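Phytochromobilin synthase (Solanum lycopersicum, PDB 6KME) binds biliverdin IX alpha and probably reduces it to phytochromobilin with electrons from ferredoxin. Local coordinates at residues 31-36 and 115-120; 122-127 and 189-194; 126-131 and 199-204. The protein carries 1 engineered substitution. All blocks are in the same frame, centred on the assembly; numbering follows the deposited sequence.

Contact 1: residues 31-36 and 115-120; sequences VSYKKL and ANFFTT. With BLA (biliverdine IX alpha), chain B.
Y33 lays one ring face against the edge of F117 while its hydroxyl reaches T119, so one side chain makes both an aromatic and a polar contact. The rings form a T-shaped (edge-to-face) pair with planes 64° apart, and F117 CD2 stands 3.7 Å above the plane of the Y33 ring, nearer its rim than its centre. L36 comes in at the edge of F117, its CD1 lying 3.8 Å from F117 CE2. At the far end Y33 OH gives a short hydrogen bond of 2.5 Å to T119 OG1, which lies near the tyrosine ring plane. With OG1 beside the backbone N (chi1 -62°), T119 presents its hydroxyl to Y33. L98 and L194 also touch Y33, where the chain entering helix 34-47 lies on one face of the central antiparallel sheet of this alpha/beta/alpha sandwich. The alternate residues of strand 112-119 serve the bilin pocket: N116 ND2 donates to BLA OC at 2.7 Å, and R235 holds N116 OD1, fixing the amide's turn. F118 CD1 lies 3.5 Å from BLA CHD, and BLA CMD sits over one face of that ring. Since T119 OG1 accepts from Y33 and also bonds N124 OD1, an amide oxygen that can only accept, its own proton most likely goes to N124, consistent with a buried hydrogen-bond chain from Y33 through T119 to N124.

Contact 2: residues 122-127 and 189-194; sequences KMNIIV and HNHSVL. With BLA (biliverdine IX alpha), chain B.
The imidazole of H191 meets the amide of N124 edge-on: N124 OD1 lies near the ring plane, and the amide and ring planes are 73° apart. Over one face of this ring, above CD2, lies CG2 of the poorly ordered V31. Here helix 188-211 lies on one face of the antiparallel sheet in the alpha/beta/alpha sandwich of the bilin reductases, facing strand 123-131. H191 NE2 donates to N124 OD1 at 2.9 Å, approaching 35° out of the carbonyl plane instead of along a lone pair. T119 OG1 is the stronger partner of that same oxygen, while N124 ND2 bonds S186 OG and F184 O; the amide is thus gripped at both ends, and its rotation is settled. The bond to N124 is consistent with a proton on NE2 of H191. Two residues further along the strand, I126 meets L194 of the helix tip to tip, CG2 of I126 lying 3.7 Å from CD1 of L194. The leucine gets there with CG anti to its backbone N (chi1 176°), which carries both methyls to the sheet; its CD2 meets I126 CD1 at 3.9 Å. I125 and V127, which alternate with N124 and I126, line the bilin pocket on the other face of the strand. There I125 CG2 touches BLA CHA at 3.6 Å, and V127 CG2 lies 3.5 Å from BLA CHB.

Contact 3: residues 126-131 and 199-204; sequences IVLDLN and KDYYQA. With BLA (biliverdine IX alpha), chain B.
Y201 spreads its ring beneath the isobutyl end of L128, whose CD2 stands 4.0 Å above one ring face, offset toward the rim. The pair belongs to the helix-on-sheet layer of the alpha/beta/alpha sandwich: segment 199-204 of helix 188-211 runs almost parallel to segment 126-131 of strand 123-131, with 13° between their directions and axes 9.0 Å apart. L128 holds its CG anti to the backbone N (chi1 174°), which extends the branch toward the helix and brings CG within 3.9 Å of Y201 CD2. The same ring carbon is met by L130, whose CD1 lies 3.9 Å away and also touches the backbone, 3.7 Å from Y201 O. Between the two leucines, D129 offers its CA to the ring edge, so three successive strand residues border the tyrosine. Its hydroxyl bonds I178 O and its ring also packs on I180, tying the helix to the chain leading into strand 180-185. With an alanine here, L128 and L130 would probably face a gap, and I178 O would be likely to lose its hydroxyl partner. F113 of strand 112-119 touches both leucines as well and continues this apolar layer across the sheet. D129 starts away from the helix, but its carboxylate swings back, and S176 OG bonds its OD1. The other oxygen, D129 OD2, takes a bond from N131 ND2 at 2.8 Å, met on its anti side and 27° out of the carboxylate plane.

From the N terminus, contact 1 comes first: it brings the start of helix 34-47 down onto strand 112-119, closing a loop of 78 residues that holds the earlier strands of the sheet. A turn later, strand 123-131 opens contacts 2 and 3, so contact 1 stands in series with both. Contacts 2 and 3 share I126 and V127 and end on helix 188-211; they start from the same stretch and so neither nest nor stand in series, the later part of the strand meeting the later part of the helix. Contacts 1 and 2 also touch each other, F117 packing on I126. Together they seat two helices on one face of neighbouring strands whose other face borders biliverdin.

Contact 1: residues 31-36 and 115-120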
# COMPACT_ATOMS: atom_id res chain seq x y z
N VAL A 31 -18.05 -7.25 -6.72
CA VAL A 31 -18.03 -7.25 -5.26
C VAL A 31 -18.03 -5.83 -4.72
O VAL A 31 -17.82 -4.87 -5.47
CB VAL A 31 -16.81 -8.01 -4.71
CG1 VAL A 31 -17.10 -9.50 -4.65
CG2 VAL A 31 -15.56 -7.72 -5.54
N SER A 32 -18.26 -5.70 -3.42
CA SER A 32 -18.26 -4.40 -2.75
C SER A 32 -17.09 -4.36 -1.78
O SER A 32 -17.13 -5.01 -0.73
CB SER A 32 -19.58 -4.15 -2.04
OG SER A 32 -19.62 -2.83 -1.52
N TYR A 33 -16.07 -3.58 -2.12
CA TYR A 33 -14.93 -3.45 -1.22
C TYR A 33 -15.25 -2.69 0.06
O TYR A 33 -14.47 -2.74 1.01
CB TYR A 33 -13.76 -2.78 -1.95
CG TYR A 33 -13.19 -3.65 -3.05
CD1 TYR A 33 -13.02 -5.02 -2.85
CD2 TYR A 33 -12.84 -3.11 -4.28
CE1 TYR A 33 -12.50 -5.82 -3.84
CE2 TYR A 33 -12.32 -3.91 -5.28
CZ TYR A 33 -12.15 -5.26 -5.06
OH TYR A 33 -11.63 -6.05 -6.06
N LYS A 34 -16.38 -1.97 0.10
CA LYS A 34 -16.83 -1.36 1.36
C LYS A 34 -16.96 -2.41 2.45
O LYS A 34 -16.67 -2.13 3.63
CB LYS A 34 -18.16 -0.63 1.16
CG LYS A 34 -18.05 0.74 0.53
CD LYS A 34 -19.37 1.50 0.65
CE LYS A 34 -19.29 2.62 1.69
NZ LYS A 34 -18.83 2.17 3.04
N LYS A 35 -17.40 -3.62 2.09
CA LYS A 35 -17.47 -4.71 3.06
C LYS A 35 -16.13 -4.91 3.76
O LYS A 35 -16.08 -5.19 4.97
CB LYS A 35 -17.89 -6.02 2.37
CG LYS A 35 -19.36 -6.10 1.94
CD LYS A 35 -19.66 -7.36 1.11
CE LYS A 35 -19.21 -7.22 -0.36
NZ LYS A 35 -19.60 -8.33 -1.29
N LEU A 36 -15.03 -4.77 3.02
CA LEU A 36 -13.71 -5.02 3.58
C LEU A 36 -13.27 -3.88 4.49
O LEU A 36 -12.60 -4.12 5.50
CB LEU A 36 -12.68 -5.24 2.47
CG LEU A 36 -12.76 -6.55 1.68
CD1 LEU A 36 -11.68 -6.58 0.61
CD2 LEU A 36 -12.66 -7.76 2.62
N ALA A 115 -3.34 -2.44 0.79
CA ALA A 115 -4.30 -3.15 -0.07
C ALA A 115 -4.72 -2.20 -1.18
O ALA A 115 -5.34 -1.16 -0.92
CB ALA A 115 -5.52 -3.63 0.71
N ASN A 116 -4.36 -2.55 -2.42
CA ASN A 116 -4.65 -1.74 -3.60
C ASN A 116 -5.31 -2.64 -4.64
O ASN A 116 -4.64 -3.41 -5.33
CB ASN A 116 -3.38 -1.09 -4.16
CG ASN A 116 -2.95 0.12 -3.36
OD1 ASN A 116 -2.33 -0.01 -2.31
ND2 ASN A 116 -3.30 1.30 -3.85
N PHE A 117 -6.64 -2.55 -4.73
CA PHE A 117 -7.42 -3.42 -5.60
C PHE A 117 -8.02 -2.58 -6.72
O PHE A 117 -8.80 -1.67 -6.46
CB PHE A 117 -8.54 -4.11 -4.83
CG PHE A 117 -8.09 -4.92 -3.64
CD1 PHE A 117 -6.76 -5.26 -3.45
CD2 PHE A 117 -9.03 -5.38 -2.74
CE1 PHE A 117 -6.36 -6.01 -2.35
CE2 PHE A 117 -8.64 -6.15 -1.63
CZ PHE A 117 -7.31 -6.46 -1.45
N PHE A 118 -7.67 -2.90 -7.97
CA PHE A 118 -8.28 -2.23 -9.11
C PHE A 118 -9.10 -3.24 -9.91
O PHE A 118 -8.54 -4.14 -10.55
CB PHE A 118 -7.24 -1.54 -9.99
CG PHE A 118 -7.85 -0.89 -11.19
CD1 PHE A 118 -8.55 0.31 -11.06
CD2 PHE A 118 -7.79 -1.50 -12.43
CE1 PHE A 118 -9.15 0.90 -12.17
CE2 PHE A 118 -8.38 -0.91 -13.54
CZ PHE A 118 -9.06 0.30 -13.41
N THR A 119 -10.42 -3.05 -9.92
CA THR A 119 -11.34 -4.00 -10.51
C THR A 119 -12.21 -3.34 -11.57
O THR A 119 -12.64 -2.19 -11.42
CB THR A 119 -12.21 -4.63 -9.40
OG1 THR A 119 -11.36 -5.34 -8.49
CG2 THR A 119 -13.25 -5.57 -9.98
N THR A 120 -12.42 -4.05 -12.67
CA THR A 120 -13.38 -3.68 -13.70
C THR A 120 -14.36 -4.84 -13.86
O THR A 120 -14.31 -5.83 -13.13
CB THR A 120 -12.69 -3.40 -15.02
OG1 THR A 120 -12.15 -4.64 -15.50
CG2 THR A 120 -11.56 -2.39 -14.83
CHA BLA B . -1.46 -1.57 -12.09
NA BLA B . -0.68 -1.34 -9.63
C1A BLA B . -0.49 -1.80 -10.94
C2A BLA B . 0.79 -2.51 -10.98
C3A BLA B . 1.36 -2.45 -9.64
C4A BLA B . 0.43 -1.72 -8.82
CMA BLA B . 2.67 -3.04 -9.11
CAA BLA B . 1.36 -3.14 -12.29
CBA BLA B . 1.99 -2.06 -13.12
CGA BLA B . 3.51 -1.89 -12.74
O1A BLA B . 4.09 -2.93 -12.79
O2A BLA B . 3.81 -0.76 -12.47
CHB BLA B . 0.53 -1.39 -7.32
NB BLA B . 2.85 -0.78 -6.98
C1B BLA B . 1.52 -0.84 -6.51
C2B BLA B . 1.71 -0.65 -4.95
C3B BLA B . 3.01 -0.24 -4.68
C4B BLA B . 3.76 -0.27 -6.01
CMB BLA B . 0.50 -0.67 -4.04
OB BLA B . 4.89 0.09 -6.31
CAB BLA B . 3.87 0.15 -3.50
CBB BLA B . 5.13 0.61 -3.29
NC BLA B . -4.48 1.15 -8.68
C1C BLA B . -4.65 1.53 -7.33
C2C BLA B . -5.77 2.59 -7.34
C3C BLA B . -6.17 2.75 -8.67
C4C BLA B . -5.34 1.81 -9.58
CMC BLA B . -6.19 3.22 -6.01
OC BLA B . -3.94 1.00 -6.50
CAC BLA B . -7.23 3.68 -9.15
CBC BLA B . -7.65 4.90 -8.74
CHD BLA B . -5.27 1.53 -10.92
ND BLA B . -3.22 -0.05 -11.11
C1D BLA B . -4.25 0.64 -11.61
C2D BLA B . -4.39 0.48 -13.11
C3D BLA B . -3.38 -0.37 -13.51
C4D BLA B . -2.57 -0.75 -12.23
CMD BLA B . -5.50 1.19 -13.86
CAD BLA B . -2.97 -0.93 -14.88
CBD BLA B . -2.35 0.10 -15.80
CGD BLA B . -0.91 0.61 -15.38
O1D BLA B . -0.85 1.82 -15.37
O2D BLA B . -0.12 -0.30 -15.13

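Contact 2: residues 122-127 and 189-194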
# COMPACT_ATOMS: atom_id res chain seq x y z
N LYS A 122 -14.42 -7.22 -15.77
CA LYS A 122 -13.83 -8.52 -16.07
C LYS A 122 -12.46 -8.75 -15.48
O LYS A 122 -12.03 -9.90 -15.42
CB LYS A 122 -13.74 -8.72 -17.59
N MET A 123 -11.75 -7.71 -15.04
CA MET A 123 -10.34 -7.84 -14.72
C MET A 123 -10.07 -7.29 -13.33
O MET A 123 -10.75 -6.37 -12.86
CB MET A 123 -9.48 -7.11 -15.77
CG MET A 123 -7.96 -7.24 -15.56
SD MET A 123 -7.40 -8.95 -15.37
CE MET A 123 -8.02 -9.69 -16.89
N ASN A 124 -9.07 -7.88 -12.67
CA ASN A 124 -8.65 -7.48 -11.34
C ASN A 124 -7.13 -7.38 -11.32
O ASN A 124 -6.45 -8.30 -11.78
CB ASN A 124 -9.12 -8.47 -10.28
CG ASN A 124 -10.63 -8.61 -10.26
OD1 ASN A 124 -11.31 -7.95 -9.47
ND2 ASN A 124 -11.15 -9.44 -11.14
N ILE A 125 -6.62 -6.26 -10.81
CA ILE A 125 -5.18 -6.00 -10.69
C ILE A 125 -4.95 -5.63 -9.23
O ILE A 125 -5.47 -4.61 -8.75
CB ILE A 125 -4.69 -4.89 -11.64
CG1 ILE A 125 -5.06 -5.21 -13.09
CG2 ILE A 125 -3.19 -4.67 -11.48
CD1 ILE A 125 -4.68 -4.13 -14.11
N ILE A 126 -4.19 -6.47 -8.52
CA ILE A 126 -4.27 -6.56 -7.06
C ILE A 126 -2.86 -6.52 -6.47
O ILE A 126 -1.99 -7.30 -6.87
CB ILE A 126 -4.96 -7.87 -6.63
CG1 ILE A 126 -6.34 -8.03 -7.29
CG2 ILE A 126 -5.05 -7.96 -5.10
CD1 ILE A 126 -7.38 -7.01 -6.83
N VAL A 127 -2.65 -5.64 -5.49
CA VAL A 127 -1.51 -5.73 -4.58
C VAL A 127 -2.03 -5.76 -3.15
O VAL A 127 -2.79 -4.87 -2.73
CB VAL A 127 -0.50 -4.58 -4.79
CG1 VAL A 127 0.59 -4.62 -3.71
CG2 VAL A 127 0.14 -4.64 -6.17
N HIS A 189 -15.66 -17.10 -7.18
CA HIS A 189 -14.60 -17.80 -6.46
C HIS A 189 -13.39 -16.89 -6.24
O HIS A 189 -12.87 -16.79 -5.13
CB HIS A 189 -14.19 -19.06 -7.21
CG HIS A 189 -12.95 -19.69 -6.67
ND1 HIS A 189 -12.94 -20.43 -5.50
CD2 HIS A 189 -11.67 -19.67 -7.11
CE1 HIS A 189 -11.71 -20.85 -5.26
NE2 HIS A 189 -10.92 -20.40 -6.22
N ASN A 190 -12.92 -16.22 -7.30
CA ASN A 190 -11.73 -15.39 -7.17
C ASN A 190 -11.95 -14.25 -6.18
O ASN A 190 -11.06 -13.93 -5.39
CB ASN A 190 -11.29 -14.84 -8.52
CG ASN A 190 -10.57 -15.87 -9.36
OD1 ASN A 190 -10.09 -16.87 -8.84
ND2 ASN A 190 -10.47 -15.63 -10.67
N HIS A 191 -13.13 -13.62 -6.22
CA HIS A 191 -13.36 -12.54 -5.28
C HIS A 191 -13.52 -13.05 -3.85
O HIS A 191 -13.11 -12.38 -2.90
CB HIS A 191 -14.58 -11.73 -5.71
CG HIS A 191 -14.30 -10.81 -6.87
ND1 HIS A 191 -15.09 -10.75 -7.99
CD2 HIS A 191 -13.30 -9.92 -7.07
CE1 HIS A 191 -14.60 -9.87 -8.84
NE2 HIS A 191 -13.51 -9.35 -8.30
N SER A 192 -14.10 -14.25 -3.69
CA SER A 192 -14.16 -14.87 -2.37
C SER A 192 -12.76 -15.12 -1.83
O SER A 192 -12.49 -14.86 -0.65
CB SER A 192 -14.96 -16.17 -2.44
OG SER A 192 -14.84 -16.91 -1.24
N VAL A 193 -11.84 -15.60 -2.67
CA VAL A 193 -10.47 -15.82 -2.23
C VAL A 193 -9.80 -14.49 -1.86
O VAL A 193 -9.09 -14.39 -0.85
CB VAL A 193 -9.68 -16.57 -3.32
CG1 VAL A 193 -8.22 -16.69 -2.93
CG2 VAL A 193 -10.28 -17.95 -3.53
N LEU A 194 -10.02 -13.46 -2.68
CA LEU A 194 -9.43 -12.16 -2.40
C LEU A 194 -9.90 -11.61 -1.07
O LEU A 194 -9.11 -11.03 -0.31
CB LEU A 194 -9.79 -11.18 -3.52
CG LEU A 194 -9.32 -9.74 -3.32
CD1 LEU A 194 -7.80 -9.68 -3.24
CD2 LEU A 194 -9.85 -8.82 -4.42
CHA BLA B . -1.46 -1.57 -12.09
NA BLA B . -0.68 -1.34 -9.63
C1A BLA B . -0.49 -1.80 -10.94
C2A BLA B . 0.79 -2.51 -10.98
C3A BLA B . 1.36 -2.45 -9.64
C4A BLA B . 0.43 -1.72 -8.82
CMA BLA B . 2.67 -3.04 -9.11
CAA BLA B . 1.36 -3.14 -12.29
CBA BLA B . 1.99 -2.06 -13.12
CGA BLA B . 3.51 -1.89 -12.74
O1A BLA B . 4.09 -2.93 -12.79
O2A BLA B . 3.81 -0.76 -12.47
CHB BLA B . 0.53 -1.39 -7.32
NB BLA B . 2.85 -0.78 -6.98
C1B BLA B . 1.52 -0.84 -6.51
C2B BLA B . 1.71 -0.65 -4.95
C3B BLA B . 3.01 -0.24 -4.68
C4B BLA B . 3.76 -0.27 -6.01
CMB BLA B . 0.50 -0.67 -4.04
OB BLA B . 4.89 0.09 -6.31
CAB BLA B . 3.87 0.15 -3.50
CBB BLA B . 5.13 0.61 -3.29
NC BLA B . -4.48 1.15 -8.68
C1C BLA B . -4.65 1.53 -7.33
C2C BLA B . -5.77 2.59 -7.34
C3C BLA B . -6.17 2.75 -8.67
C4C BLA B . -5.34 1.81 -9.58
CMC BLA B . -6.19 3.22 -6.01
OC BLA B . -3.94 1.00 -6.50
CAC BLA B . -7.23 3.68 -9.15
CBC BLA B . -7.65 4.90 -8.74
CHD BLA B . -5.27 1.53 -10.92
ND BLA B . -3.22 -0.05 -11.11
C1D BLA B . -4.25 0.64 -11.61
C2D BLA B . -4.39 0.48 -13.11
C3D BLA B . -3.38 -0.37 -13.51
C4D BLA B . -2.57 -0.75 -12.23
CMD BLA B . -5.50 1.19 -13.86
CAD BLA B . -2.97 -0.93 -14.88
CBD BLA B . -2.35 0.10 -15.80
CGD BLA B . -0.91 0.61 -15.38
O1D BLA B . -0.85 1.82 -15.37
O2D BLA B . -0.12 -0.30 -15.13

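Contact 3: residues 126-131 and 199-204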
# COMPACT_ATOMS: atom_id res chain seq x y z
N ILE A 126 -4.19 -6.47 -8.52
CA ILE A 126 -4.27 -6.56 -7.06
C ILE A 126 -2.86 -6.52 -6.47
O ILE A 126 -1.99 -7.30 -6.87
CB ILE A 126 -4.96 -7.87 -6.63
CG1 ILE A 126 -6.34 -8.03 -7.29
CG2 ILE A 126 -5.05 -7.96 -5.10
CD1 ILE A 126 -7.38 -7.01 -6.83
N VAL A 127 -2.65 -5.64 -5.49
CA VAL A 127 -1.51 -5.73 -4.58
C VAL A 127 -2.03 -5.76 -3.15
O VAL A 127 -2.79 -4.87 -2.73
CB VAL A 127 -0.50 -4.58 -4.79
CG1 VAL A 127 0.59 -4.62 -3.71
CG2 VAL A 127 0.14 -4.64 -6.17
N LEU A 128 -1.62 -6.78 -2.39
CA LEU A 128 -1.96 -6.93 -0.98
C LEU A 128 -0.69 -7.32 -0.24
O LEU A 128 -0.07 -8.34 -0.58
CB LEU A 128 -3.05 -8.00 -0.80
CG LEU A 128 -3.43 -8.39 0.64
CD1 LEU A 128 -4.00 -7.18 1.39
CD2 LEU A 128 -4.42 -9.55 0.62
N ASP A 129 -0.29 -6.53 0.77
CA ASP A 129 1.00 -6.79 1.38
C ASP A 129 1.11 -6.13 2.75
O ASP A 129 0.36 -5.20 3.09
CB ASP A 129 2.15 -6.30 0.50
CG ASP A 129 3.50 -6.86 0.91
OD1 ASP A 129 3.57 -7.95 1.54
OD2 ASP A 129 4.52 -6.21 0.58
N LEU A 130 2.05 -6.65 3.53
CA LEU A 130 2.59 -5.96 4.71
C LEU A 130 3.94 -5.40 4.25
O LEU A 130 4.97 -6.07 4.35
CB LEU A 130 2.71 -6.92 5.89
CG LEU A 130 1.44 -7.22 6.71
CD1 LEU A 130 0.27 -7.76 5.86
CD2 LEU A 130 1.72 -8.17 7.92
N ASN A 131 3.94 -4.17 3.69
CA ASN A 131 5.16 -3.61 3.09
C ASN A 131 6.21 -3.39 4.18
O ASN A 131 5.92 -2.73 5.19
CB ASN A 131 4.91 -2.26 2.37
CG ASN A 131 3.94 -2.34 1.14
OD1 ASN A 131 3.29 -1.34 0.83
ND2 ASN A 131 3.89 -3.47 0.43
N LYS A 199 -8.64 -10.37 4.73
CA LYS A 199 -8.96 -10.53 6.15
C LYS A 199 -7.82 -11.24 6.89
O LYS A 199 -7.41 -10.80 7.98
CB LYS A 199 -10.27 -11.30 6.30
CG LYS A 199 -11.48 -10.53 5.77
CD LYS A 199 -12.73 -11.39 5.81
CE LYS A 199 -13.89 -10.73 5.10
NZ LYS A 199 -15.12 -11.55 5.25
N ASP A 200 -7.29 -12.32 6.31
CA ASP A 200 -6.16 -13.03 6.90
C ASP A 200 -4.93 -12.14 7.04
O ASP A 200 -4.26 -12.15 8.08
CB ASP A 200 -5.82 -14.26 6.05
CG ASP A 200 -6.74 -15.43 6.34
OD1 ASP A 200 -7.54 -15.31 7.30
OD2 ASP A 200 -6.67 -16.46 5.63
N TYR A 201 -4.61 -11.38 5.99
CA TYR A 201 -3.45 -10.48 6.02
C TYR A 201 -3.67 -9.34 7.01
O TYR A 201 -2.74 -8.95 7.73
CB TYR A 201 -3.16 -9.93 4.61
CG TYR A 201 -2.24 -10.82 3.76
CD1 TYR A 201 -2.52 -12.17 3.57
CD2 TYR A 201 -1.09 -10.30 3.17
CE1 TYR A 201 -1.68 -13.00 2.81
CE2 TYR A 201 -0.23 -11.13 2.39
CZ TYR A 201 -0.54 -12.47 2.23
OH TYR A 201 0.29 -13.29 1.48
N TYR A 202 -4.88 -8.79 7.07
CA TYR A 202 -5.09 -7.68 8.00
C TYR A 202 -5.07 -8.16 9.45
O TYR A 202 -4.56 -7.46 10.33
CB TYR A 202 -6.39 -6.93 7.67
CG TYR A 202 -6.45 -5.61 8.42
CD1 TYR A 202 -5.53 -4.60 8.14
CD2 TYR A 202 -7.37 -5.39 9.43
CE1 TYR A 202 -5.53 -3.40 8.85
CE2 TYR A 202 -7.39 -4.18 10.15
CZ TYR A 202 -6.47 -3.19 9.84
OH TYR A 202 -6.47 -2.00 10.54
N GLN A 203 -5.60 -9.36 9.72
CA GLN A 203 -5.52 -9.90 11.07
C GLN A 203 -4.07 -10.20 11.46
O GLN A 203 -3.67 -9.99 12.61
CB GLN A 203 -6.40 -11.15 11.20
CG GLN A 203 -7.90 -10.83 11.18
CD GLN A 203 -8.77 -12.07 11.27
OE1 GLN A 203 -8.49 -13.09 10.64
NE2 GLN A 203 -9.82 -12.00 12.08
N ALA A 204 -3.26 -10.69 10.51
CA ALA A 204 -1.84 -10.89 10.78
C ALA A 204 -1.17 -9.57 11.16
O ALA A 204 -0.37 -9.53 12.09
CB ALA A 204 -1.15 -11.51 9.55
CHA BLA B . -1.46 -1.57 -12.09
NA BLA B . -0.68 -1.34 -9.63
C1A BLA B . -0.49 -1.80 -10.94
C2A BLA B . 0.79 -2.51 -10.98
C3A BLA B . 1.36 -2.45 -9.64
C4A BLA B . 0.43 -1.72 -8.82
CMA BLA B . 2.67 -3.04 -9.11
CAA BLA B . 1.36 -3.14 -12.29
CBA BLA B . 1.99 -2.06 -13.12
CGA BLA B . 3.51 -1.89 -12.74
O1A BLA B . 4.09 -2.93 -12.79
O2A BLA B . 3.81 -0.76 -12.47
CHB BLA B . 0.53 -1.39 -7.32
NB BLA B . 2.85 -0.78 -6.98
C1B BLA B . 1.52 -0.84 -6.51
C2B BLA B . 1.71 -0.65 -4.95
C3B BLA B . 3.01 -0.24 -4.68
C4B BLA B . 3.76 -0.27 -6.01
CMB BLA B . 0.50 -0.67 -4.04
OB BLA B . 4.89 0.09 -6.31
CAB BLA B . 3.87 0.15 -3.50
CBB BLA B . 5.13 0.61 -3.29
NC BLA B . -4.48 1.15 -8.68
C1C BLA B . -4.65 1.53 -7.33
C2C BLA B . -5.77 2.59 -7.34
C3C BLA B . -6.17 2.75 -8.67
C4C BLA B . -5.34 1.81 -9.58
CMC BLA B . -6.19 3.22 -6.01
OC BLA B . -3.94 1.00 -6.50
CAC BLA B . -7.23 3.68 -9.15
CBC BLA B . -7.65 4.90 -8.74
CHD BLA B . -5.27 1.53 -10.92
ND BLA B . -3.22 -0.05 -11.11
C1D BLA B . -4.25 0.64 -11.61
C2D BLA B . -4.39 0.48 -13.11
C3D BLA B . -3.38 -0.37 -13.51
C4D BLA B . -2.57 -0.75 -12.23
CMD BLA B . -5.50 1.19 -13.86
CAD BLA B . -2.97 -0.93 -14.88
CBD BLA B . -2.35 0.10 -15.80
CGD BLA B . -0.91 0.61 -15.38
O1D BLA B . -0.85 1.82 -15.37
O2D BLA B . -0.12 -0.30 -15.13